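Dihydrodipicolinate synthase (Bacillus clausii KSM-K16, PDB 3E96) probably acts as a 4-hydroxy-tetrahydrodipicolinate synthase, a lyase. Local coordinates at residues I20-I30 with Q273-P281; S29-E37 with E66-Y77. All blocks are in the same frame, centred on the assembly; numbering follows the deposited sequence.

Interaction 1 (I20-I30 with Q273-P281)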
# COMPACT_ATOMS: atom_id res chain seq x y z
N ILE B 20 -13.45 -4.26 13.44
CA ILE B 20 -13.81 -4.18 12.03
C ILE B 20 -14.60 -2.87 11.89
O ILE B 20 -15.03 -2.29 12.89
CB ILE B 20 -14.79 -5.30 11.62
CG1 ILE B 20 -16.01 -5.28 12.55
CG2 ILE B 20 -14.09 -6.64 11.65
CD1 ILE B 20 -17.26 -5.93 11.96
N THR B 21 -14.76 -2.42 10.66
CA THR B 21 -15.58 -1.24 10.38
C THR B 21 -16.75 -1.83 9.60
O THR B 21 -16.61 -2.19 8.43
CB THR B 21 -14.86 -0.21 9.49
OG1 THR B 21 -13.66 0.24 10.13
CG2 THR B 21 -15.77 1.00 9.26
N PRO B 22 -17.92 -1.96 10.25
CA PRO B 22 -19.10 -2.52 9.57
C PRO B 22 -19.51 -1.67 8.37
O PRO B 22 -19.69 -0.46 8.51
CB PRO B 22 -20.17 -2.51 10.66
CG PRO B 22 -19.37 -2.60 11.93
CD PRO B 22 -18.22 -1.66 11.65
N PHE B 23 -19.66 -2.29 7.21
CA PHE B 23 -20.08 -1.56 6.01
C PHE B 23 -21.39 -2.16 5.52
O PHE B 23 -21.55 -3.39 5.50
CB PHE B 23 -19.05 -1.68 4.89
CG PHE B 23 -17.71 -1.07 5.20
CD1 PHE B 23 -17.61 0.26 5.59
CD2 PHE B 23 -16.55 -1.82 5.06
CE1 PHE B 23 -16.36 0.84 5.83
CE2 PHE B 23 -15.30 -1.26 5.30
CZ PHE B 23 -15.20 0.08 5.68
N ARG B 24 -22.32 -1.31 5.11
CA ARG B 24 -23.61 -1.77 4.61
C ARG B 24 -23.49 -2.42 3.24
O ARG B 24 -22.77 -1.92 2.37
CB ARG B 24 -24.61 -0.61 4.52
CG ARG B 24 -24.92 0.02 5.85
CD ARG B 24 -26.14 0.92 5.75
NE ARG B 24 -26.58 1.40 7.06
CZ ARG B 24 -25.99 2.38 7.74
NH1 ARG B 24 -24.94 3.01 7.23
NH2 ARG B 24 -26.46 2.73 8.93
N LYS B 25 -24.18 -3.53 3.04
CA LYS B 25 -24.14 -4.22 1.76
C LYS B 25 -24.81 -3.38 0.68
O LYS B 25 -24.41 -3.40 -0.49
CB LYS B 25 -24.86 -5.57 1.86
CG LYS B 25 -24.83 -6.39 0.57
CD LYS B 25 -25.55 -7.72 0.75
CE LYS B 25 -25.53 -8.54 -0.53
NZ LYS B 25 -26.23 -9.84 -0.37
N SER B 26 -25.82 -2.61 1.08
CA SER B 26 -26.57 -1.76 0.16
C SER B 26 -25.75 -0.68 -0.55
O SER B 26 -25.82 -0.55 -1.77
CB SER B 26 -27.75 -1.11 0.88
OG SER B 26 -27.31 -0.17 1.84
N ASP B 27 -25.00 0.11 0.21
CA ASP B 27 -24.22 1.19 -0.38
C ASP B 27 -22.78 1.31 0.12
O ASP B 27 -22.08 2.27 -0.20
CB ASP B 27 -24.93 2.53 -0.17
CG ASP B 27 -25.09 2.88 1.30
OD1 ASP B 27 -24.61 2.11 2.16
OD2 ASP B 27 -25.71 3.93 1.60
N GLY B 28 -22.35 0.34 0.92
CA GLY B 28 -21.00 0.35 1.45
C GLY B 28 -20.72 1.39 2.53
O GLY B 28 -19.58 1.55 2.96
N SER B 29 -21.76 2.09 2.98
CA SER B 29 -21.57 3.10 4.02
C SER B 29 -21.31 2.46 5.37
O SER B 29 -21.67 1.30 5.60
CB SER B 29 -22.79 4.02 4.11
OG SER B 29 -23.94 3.30 4.52
N ILE B 30 -20.68 3.20 6.27
CA ILE B 30 -20.38 2.70 7.60
C ILE B 30 -21.63 2.70 8.47
O ILE B 30 -22.38 3.68 8.50
CB ILE B 30 -19.31 3.59 8.29
CG1 ILE B 30 -18.03 3.60 7.44
CG2 ILE B 30 -19.01 3.06 9.68
CD1 ILE B 30 -16.97 4.56 7.96
N GLN B 273 -24.04 -11.72 14.68
CA GLN B 273 -23.39 -10.51 15.16
C GLN B 273 -23.36 -9.61 13.92
O GLN B 273 -23.09 -10.09 12.81
CB GLN B 273 -21.97 -10.81 15.65
CG GLN B 273 -21.91 -11.86 16.76
CD GLN B 273 -20.49 -12.17 17.20
OE1 GLN B 273 -19.53 -11.91 16.47
NE2 GLN B 273 -20.35 -12.74 18.40
N ASN B 274 -23.64 -8.33 14.09
CA ASN B 274 -23.68 -7.39 12.97
C ASN B 274 -22.31 -6.93 12.47
O ASN B 274 -21.56 -6.29 13.20
CB ASN B 274 -24.52 -6.18 13.36
CG ASN B 274 -25.95 -6.56 13.69
OD1 ASN B 274 -26.48 -6.20 14.74
ND2 ASN B 274 -26.58 -7.31 12.80
N ALA B 275 -22.01 -7.25 11.22
CA ALA B 275 -20.73 -6.87 10.64
C ALA B 275 -20.86 -6.30 9.25
O ALA B 275 -20.04 -5.49 8.81
CB ALA B 275 -19.80 -8.08 10.61
N GLY B 276 -21.90 -6.71 8.53
CA GLY B 276 -22.07 -6.22 7.18
C GLY B 276 -21.04 -6.88 6.28
O GLY B 276 -20.67 -8.03 6.49
N VAL B 277 -20.56 -6.14 5.28
CA VAL B 277 -19.59 -6.68 4.33
C VAL B 277 -18.29 -5.89 4.27
O VAL B 277 -18.14 -4.86 4.93
CB VAL B 277 -20.18 -6.70 2.90
CG1 VAL B 277 -21.41 -7.58 2.85
CG2 VAL B 277 -20.52 -5.27 2.48
N THR B 278 -17.35 -6.38 3.48
CA THR B 278 -16.08 -5.70 3.29
C THR B 278 -16.27 -4.75 2.10
O THR B 278 -17.25 -4.87 1.36
CB THR B 278 -14.93 -6.69 2.94
OG1 THR B 278 -15.34 -7.55 1.87
CG2 THR B 278 -14.55 -7.52 4.16
N ARG B 279 -15.36 -3.81 1.94
CA ARG B 279 -15.41 -2.89 0.81
C ARG B 279 -14.39 -3.36 -0.23
O ARG B 279 -13.39 -3.99 0.13
CB ARG B 279 -15.04 -1.46 1.23
CG ARG B 279 -16.19 -0.62 1.79
CD ARG B 279 -15.71 0.80 2.09
NE ARG B 279 -16.77 1.65 2.63
CZ ARG B 279 -16.60 2.88 3.09
NH1 ARG B 279 -17.63 3.56 3.57
NH2 ARG B 279 -15.39 3.43 3.08
N ALA B 280 -14.66 -3.09 -1.50
CA ALA B 280 -13.70 -3.44 -2.54
C ALA B 280 -12.44 -2.74 -2.04
O ALA B 280 -12.54 -1.66 -1.46
CB ALA B 280 -14.13 -2.86 -3.89
N PRO B 281 -11.24 -3.28 -2.31
CA PRO B 281 -10.84 -4.48 -3.05
C PRO B 281 -11.07 -5.90 -2.50
O PRO B 281 -10.33 -6.82 -2.86
CB PRO B 281 -9.37 -4.22 -3.33
CG PRO B 281 -8.92 -3.57 -2.06
CD PRO B 281 -10.05 -2.58 -1.79

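Interaction 2 (S29-E37 with E66-Y77)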
# COMPACT_ATOMS: atom_id res chain seq x y z
N SER B 29 -21.76 2.09 2.98
CA SER B 29 -21.57 3.10 4.02
C SER B 29 -21.31 2.46 5.37
O SER B 29 -21.67 1.30 5.60
CB SER B 29 -22.79 4.02 4.11
OG SER B 29 -23.94 3.30 4.52
N ILE B 30 -20.68 3.20 6.27
CA ILE B 30 -20.38 2.70 7.60
C ILE B 30 -21.63 2.70 8.47
O ILE B 30 -22.38 3.68 8.50
CB ILE B 30 -19.31 3.59 8.29
CG1 ILE B 30 -18.03 3.60 7.44
CG2 ILE B 30 -19.01 3.06 9.68
CD1 ILE B 30 -16.97 4.56 7.96
N ASP B 31 -21.88 1.58 9.15
CA ASP B 31 -23.03 1.50 10.04
C ASP B 31 -22.44 1.69 11.43
O ASP B 31 -21.89 0.76 12.02
CB ASP B 31 -23.71 0.14 9.97
CG ASP B 31 -24.99 0.09 10.78
OD1 ASP B 31 -24.98 0.58 11.93
OD2 ASP B 31 -26.01 -0.45 10.27
N TRP B 32 -22.55 2.91 11.95
CA TRP B 32 -21.99 3.23 13.25
C TRP B 32 -22.68 2.50 14.40
O TRP B 32 -22.09 2.31 15.46
CB TRP B 32 -22.02 4.74 13.47
CG TRP B 32 -21.14 5.48 12.52
CD1 TRP B 32 -21.52 6.41 11.59
CD2 TRP B 32 -19.71 5.37 12.40
NE1 TRP B 32 -20.42 6.88 10.90
CE2 TRP B 32 -19.30 6.26 11.38
CE3 TRP B 32 -18.74 4.60 13.07
CZ2 TRP B 32 -17.96 6.41 11.01
CZ3 TRP B 32 -17.40 4.75 12.69
CH2 TRP B 32 -17.03 5.65 11.67
N HIS B 33 -23.94 2.12 14.20
CA HIS B 33 -24.65 1.39 15.25
C HIS B 33 -23.96 0.04 15.39
O HIS B 33 -23.69 -0.43 16.49
CB HIS B 33 -26.12 1.18 14.87
CG HIS B 33 -26.90 0.43 15.90
ND1 HIS B 33 -27.03 0.87 17.20
CD2 HIS B 33 -27.57 -0.75 15.83
CE1 HIS B 33 -27.76 -0.00 17.89
NE2 HIS B 33 -28.10 -0.99 17.08
N HIS B 34 -23.66 -0.58 14.25
CA HIS B 34 -22.98 -1.87 14.27
C HIS B 34 -21.57 -1.70 14.82
O HIS B 34 -21.05 -2.59 15.49
CB HIS B 34 -22.94 -2.48 12.86
CG HIS B 34 -24.28 -2.93 12.37
ND1 HIS B 34 -24.48 -3.44 11.11
CD2 HIS B 34 -25.49 -2.97 12.98
CE1 HIS B 34 -25.75 -3.78 10.96
NE2 HIS B 34 -26.38 -3.51 12.09
N TYR B 35 -20.96 -0.56 14.54
CA TYR B 35 -19.61 -0.30 15.03
C TYR B 35 -19.64 -0.25 16.56
O TYR B 35 -18.78 -0.81 17.23
CB TYR B 35 -19.06 1.02 14.48
CG TYR B 35 -17.61 1.25 14.85
CD1 TYR B 35 -16.61 0.40 14.38
CD2 TYR B 35 -17.24 2.29 15.70
CE1 TYR B 35 -15.28 0.57 14.74
CE2 TYR B 35 -15.91 2.48 16.08
CZ TYR B 35 -14.94 1.61 15.60
OH TYR B 35 -13.63 1.77 15.98
N LYS B 36 -20.64 0.43 17.11
CA LYS B 36 -20.77 0.54 18.56
C LYS B 36 -20.91 -0.85 19.17
O LYS B 36 -20.33 -1.13 20.22
CB LYS B 36 -21.99 1.40 18.92
CG LYS B 36 -22.31 1.42 20.41
CD LYS B 36 -23.43 2.41 20.71
CE LYS B 36 -24.20 2.02 21.96
NZ LYS B 36 -23.31 1.86 23.14
N GLU B 37 -21.69 -1.71 18.52
CA GLU B 37 -21.89 -3.07 18.99
C GLU B 37 -20.57 -3.83 19.03
O GLU B 37 -20.32 -4.62 19.94
CB GLU B 37 -22.86 -3.82 18.08
CG GLU B 37 -24.32 -3.43 18.25
CD GLU B 37 -25.21 -4.03 17.17
OE1 GLU B 37 -24.95 -5.18 16.76
OE2 GLU B 37 -26.17 -3.35 16.75
N GLU B 66 -13.47 9.59 6.98
CA GLU B 66 -14.07 8.44 7.64
C GLU B 66 -13.12 7.89 8.69
O GLU B 66 -13.55 7.41 9.74
CB GLU B 66 -14.40 7.34 6.63
CG GLU B 66 -15.59 7.64 5.74
CD GLU B 66 -15.86 6.51 4.77
OE1 GLU B 66 -14.91 6.04 4.13
OE2 GLU B 66 -17.03 6.09 4.65
N ALA B 67 -11.82 7.94 8.40
CA ALA B 67 -10.82 7.45 9.35
C ALA B 67 -10.85 8.31 10.61
O ALA B 67 -10.84 7.79 11.72
CB ALA B 67 -9.43 7.50 8.72
N LYS B 68 -10.89 9.63 10.43
CA LYS B 68 -10.93 10.54 11.56
C LYS B 68 -12.19 10.31 12.39
O LYS B 68 -12.14 10.25 13.61
CB LYS B 68 -10.90 12.00 11.09
CG LYS B 68 -9.60 12.42 10.44
CD LYS B 68 -9.70 13.83 9.88
CE LYS B 68 -8.39 14.27 9.24
NZ LYS B 68 -8.51 15.61 8.58
N GLU B 69 -13.33 10.20 11.70
CA GLU B 69 -14.60 9.98 12.38
C GLU B 69 -14.61 8.66 13.14
O GLU B 69 -15.18 8.57 14.23
CB GLU B 69 -15.75 9.99 11.36
CG GLU B 69 -17.15 9.77 11.94
CD GLU B 69 -17.62 10.91 12.84
OE1 GLU B 69 -17.01 11.99 12.81
OE2 GLU B 69 -18.62 10.71 13.58
N GLU B 70 -13.97 7.63 12.59
CA GLU B 70 -13.95 6.35 13.29
C GLU B 70 -13.23 6.50 14.63
O GLU B 70 -13.66 5.95 15.64
CB GLU B 70 -13.28 5.25 12.46
CG GLU B 70 -13.18 3.92 13.19
CD GLU B 70 -12.90 2.75 12.27
OE1 GLU B 70 -13.76 2.45 11.42
OE2 GLU B 70 -11.82 2.13 12.41
N VAL B 71 -12.13 7.25 14.64
CA VAL B 71 -11.40 7.46 15.88
C VAL B 71 -12.29 8.21 16.87
O VAL B 71 -12.38 7.84 18.04
CB VAL B 71 -10.09 8.25 15.65
CG1 VAL B 71 -9.40 8.53 16.98
CG2 VAL B 71 -9.15 7.44 14.76
N ARG B 72 -12.98 9.25 16.39
CA ARG B 72 -13.87 10.02 17.27
C ARG B 72 -14.97 9.13 17.84
O ARG B 72 -15.25 9.16 19.04
CB ARG B 72 -14.51 11.19 16.50
CG ARG B 72 -13.52 12.27 16.08
CD ARG B 72 -14.24 13.53 15.61
NE ARG B 72 -14.91 13.35 14.32
CZ ARG B 72 -14.38 13.69 13.15
NH1 ARG B 72 -13.16 14.23 13.09
NH2 ARG B 72 -15.07 13.51 12.03
N ARG B 73 -15.61 8.34 16.97
CA ARG B 73 -16.68 7.44 17.39
C ARG B 73 -16.18 6.45 18.44
O ARG B 73 -16.88 6.14 19.40
CB ARG B 73 -17.22 6.67 16.18
CG ARG B 73 -17.93 7.53 15.14
CD ARG B 73 -19.44 7.59 15.40
NE ARG B 73 -20.11 8.47 14.45
CZ ARG B 73 -21.43 8.56 14.31
NH1 ARG B 73 -22.24 7.82 15.07
NH2 ARG B 73 -21.95 9.40 13.42
N THR B 74 -14.96 5.94 18.25
CA THR B 74 -14.39 4.98 19.18
C THR B 74 -14.23 5.59 20.57
O THR B 74 -14.60 4.97 21.57
CB THR B 74 -13.01 4.48 18.68
OG1 THR B 74 -13.16 3.91 17.37
CG2 THR B 74 -12.45 3.42 19.63
N VAL B 75 -13.68 6.80 20.63
CA VAL B 75 -13.50 7.47 21.90
C VAL B 75 -14.85 7.61 22.60
O VAL B 75 -14.96 7.39 23.81
CB VAL B 75 -12.86 8.87 21.71
CG1 VAL B 75 -12.86 9.63 23.03
CG2 VAL B 75 -11.43 8.71 21.20
N GLU B 76 -15.88 7.97 21.84
CA GLU B 76 -17.21 8.13 22.40
C GLU B 76 -17.79 6.82 22.91
O GLU B 76 -18.26 6.74 24.05
CB GLU B 76 -18.18 8.73 21.37
CG GLU B 76 -19.56 9.05 21.95
CD GLU B 76 -20.63 9.25 20.89
OE1 GLU B 76 -20.34 9.90 19.87
OE2 GLU B 76 -21.77 8.77 21.08
N TYR B 77 -17.77 5.79 22.07
CA TYR B 77 -18.33 4.50 22.45
C TYR B 77 -17.57 3.76 23.53
O TYR B 77 -18.15 2.98 24.28
CB TYR B 77 -18.49 3.60 21.22
CG TYR B 77 -19.40 4.16 20.15
CD1 TYR B 77 -20.55 4.89 20.49
CD2 TYR B 77 -19.13 3.96 18.80
CE1 TYR B 77 -21.40 5.40 19.50
CE2 TYR B 77 -19.97 4.46 17.81
CZ TYR B 77 -21.10 5.18 18.17
OH TYR B 77 -21.91 5.70 17.18
O HOH W 1 -19.67 5.87 5.39
O HOH W 2 -20.99 2.06 23.71

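Interaction 1 (I20-I30 with Q273-P281)
R279 lies flat over one face of the F23 ring: its guanidinium and the ring are inclined by only 15°, with centres 4.1 Å apart. The two side chains run at about a right angle, and the arginine also lays its aliphatic part on the same face, CG standing 3.7 Å from the ring centroid in a CH-pi contact. Its chain, extended from CG to NE, lays the guanidinium across the ring toward the CE1 side, with the NE/NH1 edge turned to the G28 carbonyl. There it grips one oxygen side-on, R279 NE to G28 O at 2.8 Å and R279 NH1 to G28 O at 2.9 Å, with that oxygen in the guanidinium plane. A salt bridge from NH1 to E66 and a bond from NH2 to A61 O fix the group further. In the TIM barrel this is where the loop after strand 15-17, the first of the barrel, meets the loop joining helix 262-270 to helix 287-299. With an alanine here instead of R279, G28 O would probably lose both donors, E66 this cationic partner, and the F23 face its cover. On the ring's opposite face lies T21 O, which accepts from K265 NZ. The backbones meet where V277 N donates to F23 O at 2.9 Å, nearly straight at 165°, while V277 CG2 packs 3.8 Å from K25 CA. Farther along, I20 turns CG1 between its backbone N and carbonyl carbon (chi1 54°), and CD1 at its end meets A275 CB at 3.6 Å.

Interaction 2 (S29-E37 with E66-Y77)
Two neighbouring outer helices of the TIM barrel, 32-43 and 64-78, pack here with knobs-into-holes character: W32 is the knob, seated among E69, E70, R73 and Y77. The local axes approach to 10.4 Å and cross at -50°. R73 spreads along one indole face, its guanidinium stacked with the planes at 7° and CZ 3.7 Å from the centroid of the W32 five-membered ring, a cation-pi contact; R73 CG sits over the six-membered ring. A bend at chi2 (-93°) folds the arginine along the indole. Its polar edge is held by E69 OE2, which receives R73 NE through its anti lone pair, and by Y77 OH, which accepts from R73 NH1 at 3.0 Å in the guanidinium plane. These bonds limit its rotation, and E69 is further engaged by R72 in a salt-bridge network. The other indole face is covered by I30 CG2, while the ring's far end reaches the helix backbone, W32 CH2 lying 3.5 Å from E70 CA.

Y35 sends its hydroxyl to T74, Y35 OH to T74 OG1 at 2.6 Å, with OG1 near the ring plane at its edge; T74 OG1 in turn donates to E70 O. K36 crosses Y77 at about a right angle, its CB directly above the ring, 3.7 Å from the centroid. Water joins I30 N to E66 OE2, the partner of R279. Behind this interface, V71 and T74 face strand 83-88, and K68, V71 and R72 touch helix 92-105, so helix 64-78 lies between helix 32-43 and the next part of the barrel wall.

In the fold
The centres of interactions 1 and 2 lie about 13 Å apart, on the same side of the chain's centre, and both include S29 and I30. Interaction 1 pairs segments 243 residues apart, bringing a late loop back to the start of the barrel; interaction 2 is nested within that span and joins the first two outer helices after strands 15-17 and 49-50. Besides the R279-E66 salt bridge, which joins the two contacts directly, T21 OG1 lies 2.6 Å from E70 OE1, a probable hydrogen bond. The I20 side chain is about 4 Å from that of T56, predicted to bind pyruvate, so the I20 end of interaction 1 probably lies beside the pyruvate site.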